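Long-range contact in anti-sigma-I factor RsgI3 (Clostridium thermocellum, PDB 6QE7), which binds pectin through an extracellular pair of PA14 domains and probably restrains the sigma factor SigI3 until polysaccharide is sensed: residues I176-F184 / Y260-L271. Residues are numbered along the deposited sequence; the frame is centred on the assembly and turned at random.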
loop_
_atom_site.group_PDB
_atom_site.type_symbol
_atom_site.label_atom_id
_atom_site.label_comp_id
_atom_site.label_asym_id
_atom_site.label_seq_id
_atom_site.Cartn_x
_atom_site.Cartn_y
_atom_site.Cartn_z
ATOM N N ILE A 176 15.651 -5.013 -9.732
ATOM C CA ILE A 176 15.997 -4.943 -11.168
ATOM C C ILE A 176 17.450 -4.496 -11.195
ATOM O O ILE A 176 17.736 -3.278 -11.170
ATOM C CB ILE A 176 15.047 -4.052 -11.972
ATOM C CG1 ILE A 176 13.585 -4.472 -11.800
ATOM C CG2 ILE A 176 15.461 -4.049 -13.460
ATOM C CD1 ILE A 176 12.637 -3.641 -12.577
ATOM N N ASN A 177 18.324 -5.489 -11.156
ATOM C CA ASN A 177 19.779 -5.274 -11.063
ATOM C C ASN A 177 20.503 -6.475 -11.663
ATOM O O ASN A 177 20.916 -7.366 -10.887
ATOM C CB ASN A 177 20.204 -5.113 -9.605
ATOM C CG ASN A 177 21.617 -4.584 -9.500
ATOM O OD1 ASN A 177 22.241 -4.237 -10.516
ATOM N ND2 ASN A 177 22.143 -4.603 -8.290
ATOM N N PHE A 178 20.532 -6.560 -12.977
ATOM C CA PHE A 178 20.991 -7.778 -13.687
ATOM C C PHE A 178 22.097 -7.407 -14.669
ATOM O O PHE A 178 21.989 -6.418 -15.447
ATOM C CB PHE A 178 19.820 -8.483 -14.360
ATOM C CG PHE A 178 18.870 -9.148 -13.400
ATOM C CD1 PHE A 178 19.230 -10.308 -12.738
ATOM C CD2 PHE A 178 17.616 -8.592 -13.131
ATOM C CE1 PHE A 178 18.332 -10.960 -11.915
ATOM C CE2 PHE A 178 16.724 -9.218 -12.271
ATOM C CZ PHE A 178 17.102 -10.385 -11.639
ATOM N N ASN A 179 23.218 -8.099 -14.507
ATOM C CA ASN A 179 24.341 -8.155 -15.473
ATOM C C ASN A 179 24.384 -9.620 -15.935
ATOM O O ASN A 179 24.946 -10.482 -15.204
ATOM C CB ASN A 179 25.624 -7.621 -14.845
ATOM C CG ASN A 179 26.842 -7.841 -15.721
ATOM O OD1 ASN A 179 26.853 -7.581 -16.921
ATOM N ND2 ASN A 179 27.919 -8.277 -15.108
ATOM N N TRP A 180 23.684 -9.959 -17.010
ATOM C CA TRP A 180 23.603 -11.384 -17.427
ATOM C C TRP A 180 24.830 -11.814 -18.247
ATOM O O TRP A 180 25.230 -12.978 -18.063
ATOM C CB TRP A 180 22.306 -11.658 -18.143
ATOM C CG TRP A 180 21.152 -11.745 -17.200
ATOM C CD1 TRP A 180 20.993 -12.591 -16.148
ATOM C CD2 TRP A 180 19.984 -10.923 -17.236
ATOM N NE1 TRP A 180 19.792 -12.369 -15.544
ATOM C CE2 TRP A 180 19.139 -11.376 -16.214
ATOM C CE3 TRP A 180 19.577 -9.843 -18.030
ATOM C CZ2 TRP A 180 17.901 -10.780 -15.976
ATOM C CZ3 TRP A 180 18.358 -9.262 -17.798
ATOM C CH2 TRP A 180 17.518 -9.736 -16.789
ATOM N N ASP A 181 25.514 -10.916 -18.967
ATOM C CA ASP A 181 26.975 -11.114 -19.233
ATOM C C ASP A 181 27.145 -12.363 -20.099
ATOM O O ASP A 181 27.991 -13.196 -19.691
ATOM C CB ASP A 181 27.770 -11.454 -17.954
ATOM C CG ASP A 181 28.872 -10.506 -17.505
ATOM O OD1 ASP A 181 29.013 -9.400 -18.083
ATOM O OD2 ASP A 181 29.566 -10.883 -16.524
ATOM N N LYS A 182 26.240 -12.531 -21.085
ATOM C CA LYS A 182 26.195 -13.558 -22.170
ATOM C C LYS A 182 25.484 -14.867 -21.773
ATOM O O LYS A 182 25.079 -15.561 -22.736
ATOM C CB LYS A 182 27.582 -13.897 -22.736
ATOM C CG LYS A 182 27.605 -13.966 -24.253
ATOM C CD LYS A 182 27.172 -12.642 -24.891
ATOM C CE LYS A 182 26.408 -12.827 -26.186
ATOM N NZ LYS A 182 25.949 -11.555 -26.803
ATOM N N ASP A 183 25.378 -15.239 -20.475
ATOM C CA ASP A 183 24.593 -16.420 -19.978
ATOM C C ASP A 183 23.144 -15.983 -19.831
ATOM O O ASP A 183 22.745 -15.551 -18.734
ATOM C CB ASP A 183 25.124 -16.956 -18.647
ATOM C CG ASP A 183 26.643 -16.883 -18.579
ATOM O OD1 ASP A 183 27.189 -15.767 -18.306
ATOM O OD2 ASP A 183 27.274 -17.928 -18.851
ATOM N N PHE A 184 22.388 -16.034 -20.908
ATOM C CA PHE A 184 21.033 -15.429 -20.966
ATOM C C PHE A 184 20.142 -16.051 -19.914
ATOM O O PHE A 184 20.106 -17.247 -19.711
ATOM C CB PHE A 184 20.415 -15.570 -22.359
ATOM C CG PHE A 184 21.250 -14.949 -23.441
ATOM C CD1 PHE A 184 21.499 -13.596 -23.433
ATOM C CD2 PHE A 184 21.921 -15.744 -24.354
ATOM C CE1 PHE A 184 22.298 -13.015 -24.397
ATOM C CE2 PHE A 184 22.704 -15.171 -25.328
ATOM C CZ PHE A 184 22.860 -13.807 -25.381
ATOM N N TYR A 260 11.975 -4.794 -20.655
ATOM C CA TYR A 260 13.361 -4.901 -21.169
ATOM C C TYR A 260 13.347 -5.835 -22.384
ATOM O O TYR A 260 12.781 -6.922 -22.334
ATOM C CB TYR A 260 14.314 -5.494 -20.122
ATOM C CG TYR A 260 15.718 -5.703 -20.627
ATOM C CD1 TYR A 260 16.455 -4.610 -21.041
ATOM C CD2 TYR A 260 16.308 -6.944 -20.754
ATOM C CE1 TYR A 260 17.738 -4.736 -21.529
ATOM C CE2 TYR A 260 17.574 -7.098 -21.321
ATOM C CZ TYR A 260 18.307 -5.989 -21.696
ATOM O OH TYR A 260 19.582 -6.032 -22.223
ATOM N N CYS A 261 14.037 -5.452 -23.433
ATOM C CA CYS A 261 14.302 -6.378 -24.542
ATOM C C CYS A 261 15.806 -6.340 -24.856
ATOM O O CYS A 261 16.457 -5.335 -24.823
ATOM C CB CYS A 261 13.358 -6.113 -25.698
ATOM S SG CYS A 261 13.627 -4.541 -26.555
ATOM N N ASN A 262 16.331 -7.510 -25.013
ATOM C CA ASN A 262 17.672 -7.788 -25.534
ATOM C C ASN A 262 17.609 -8.017 -27.047
ATOM O O ASN A 262 16.718 -8.759 -27.513
ATOM C CB ASN A 262 18.155 -9.070 -24.875
ATOM C CG ASN A 262 19.642 -9.024 -24.870
ATOM O OD1 ASN A 262 20.160 -8.038 -24.336
ATOM N ND2 ASN A 262 20.274 -10.000 -25.525
ATOM N N TYR A 263 18.543 -7.473 -27.805
ATOM C CA TYR A 263 18.543 -7.645 -29.284
ATOM C C TYR A 263 19.760 -8.513 -29.726
ATOM O O TYR A 263 20.116 -8.709 -30.979
ATOM C CB TYR A 263 18.470 -6.249 -29.911
ATOM C CG TYR A 263 17.217 -5.431 -29.698
ATOM C CD1 TYR A 263 16.040 -5.779 -30.344
ATOM C CD2 TYR A 263 17.213 -4.256 -28.928
ATOM C CE1 TYR A 263 14.890 -5.002 -30.223
ATOM C CE2 TYR A 263 16.088 -3.444 -28.831
ATOM C CZ TYR A 263 14.923 -3.818 -29.494
ATOM O OH TYR A 263 13.754 -3.113 -29.440
ATOM N N GLY A 264 20.400 -9.108 -28.730
ATOM C CA GLY A 264 21.404 -10.170 -28.938
ATOM C C GLY A 264 22.696 -9.852 -28.217
ATOM O O GLY A 264 23.568 -10.780 -28.129
ATOM N N GLU A 265 22.824 -8.614 -27.709
ATOM C CA GLU A 265 24.015 -8.170 -26.938
ATOM C C GLU A 265 24.060 -9.004 -25.658
ATOM O O GLU A 265 23.086 -9.688 -25.338
ATOM C CB GLU A 265 23.974 -6.661 -26.705
ATOM C CG GLU A 265 24.439 -5.881 -27.916
ATOM C CD GLU A 265 23.400 -5.816 -29.032
ATOM O OE1 GLU A 265 22.194 -5.956 -28.718
ATOM O OE2 GLU A 265 23.786 -5.642 -30.218
ATOM N N PRO A 266 25.192 -9.022 -24.912
ATOM C CA PRO A 266 25.194 -9.544 -23.548
ATOM C C PRO A 266 24.244 -8.646 -22.741
ATOM O O PRO A 266 24.313 -7.403 -22.937
ATOM C CB PRO A 266 26.640 -9.418 -23.064
ATOM C CG PRO A 266 27.276 -8.395 -24.000
ATOM C CD PRO A 266 26.501 -8.464 -25.300
ATOM N N ALA A 267 23.320 -9.277 -21.989
ATOM C CA ALA A 267 22.119 -8.587 -21.461
ATOM C C ALA A 267 22.491 -7.916 -20.133
ATOM O O ALA A 267 23.216 -8.518 -19.338
ATOM C CB ALA A 267 20.975 -9.526 -21.273
ATOM N N PHE A 268 21.939 -6.740 -19.896
ATOM C CA PHE A 268 22.191 -5.928 -18.685
ATOM C C PHE A 268 20.990 -5.029 -18.493
ATOM O O PHE A 268 20.658 -4.356 -19.454
ATOM C CB PHE A 268 23.430 -5.063 -18.891
ATOM C CG PHE A 268 24.012 -4.335 -17.717
ATOM C CD1 PHE A 268 23.479 -3.126 -17.297
ATOM C CD2 PHE A 268 25.150 -4.815 -17.072
ATOM C CE1 PHE A 268 24.047 -2.434 -16.232
ATOM C CE2 PHE A 268 25.731 -4.114 -16.015
ATOM C CZ PHE A 268 25.187 -2.914 -15.610
ATOM N N ILE A 269 20.435 -4.988 -17.295
ATOM C CA ILE A 269 19.496 -3.890 -16.917
ATOM C C ILE A 269 19.540 -3.638 -15.401
ATOM O O ILE A 269 19.406 -4.608 -14.594
ATOM C CB ILE A 269 18.087 -4.211 -17.443
ATOM C CG1 ILE A 269 17.088 -3.104 -17.047
ATOM C CG2 ILE A 269 17.703 -5.600 -16.959
ATOM C CD1 ILE A 269 15.770 -3.238 -17.658
ATOM N N LYS A 270 19.752 -2.378 -15.030
ATOM C CA LYS A 270 19.618 -1.878 -13.619
ATOM C C LYS A 270 18.514 -0.817 -13.620
ATOM O O LYS A 270 18.481 -0.071 -14.611
ATOM C CB LYS A 270 20.926 -1.259 -13.116
ATOM C CG LYS A 270 22.107 -2.203 -12.898
ATOM C CD LYS A 270 23.454 -1.493 -12.664
ATOM C CE LYS A 270 24.551 -2.330 -12.003
ATOM N NZ LYS A 270 24.524 -3.782 -12.344
ATOM N N LEU A 271 17.673 -0.751 -12.562
ATOM C CA LEU A 271 16.705 0.373 -12.315
ATOM C C LEU A 271 17.198 1.076 -11.066
ATOM O O LEU A 271 17.418 0.386 -10.035
ATOM C CB LEU A 271 15.253 -0.127 -12.176
ATOM C CG LEU A 271 14.197 0.932 -11.846
ATOM C CD1 LEU A 271 13.937 1.840 -13.047
ATOM C CD2 LEU A 271 12.924 0.303 -11.373
#
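Phe178 and Ile269 exchange two backbone hydrogen bonds, each 2.8 Å, from Phe178 N to Ile269 O and from Ile269 N to Phe178 O. They form the hydrogen-bonded pair at the middle of a short antiparallel ladder that joins strand 177-179 to strand 268-274 in the second PA14 domain. The hydrogen bond from Leu271 N to Ile176 O continues the ladder at one end. At the other, Ala267 O accepts Trp180 N at 2.8 Å and, more weakly, Asp181 N, as the chain enters a type I' turn from Trp180 to Asp183.

The Trp180 side chain runs along the face that carries Phe178 and Ile269. Its CB sits 3.5 Å from Ala267 O; CE3 then brings the indole edge to within 3.5 Å of Ala267 CB. Further out, CZ3 and CH2 reach Ile269 CG2, and CZ3 also approaches Tyr260 CE2. With CG anti to the carbonyl carbon (chi1 -76°), the indole lies beside Ile269, both side chains pointing the same way, while Phe178 CB rests over one indole face. Tyr158 of strand 154-159 also touches Phe178 and Trp180.

The opposite face, with Asn177, Asn179, Phe268 and Lys270, is mixed. Lys270 curls at its last torsion to put NZ 3.0 Å from Asn177 OD1, in the plane of that carbonyl. Phe178 O lies over one face of the Phe268 ring, and Asn179 OD1 meets its edge.

Beyond the turn, Lys182 lays CD against Pro266 CB and directs NZ onto a lone pair of Gly264 O at 2.8 Å, although this lysine is poorly ordered. Asn262 ND2 donates to Glu265 O, in the plane of both groups, and also to Gly192 O; Phe184 CE1 brings its ring edge to 3.5 Å from that same Glu265 O. The chemistry implies a backbone-bonded seam between the two strands, with Trp180, Ala267 and Ile269 packed on one face and Lys270 bound to a neutral amide oxygen on the other.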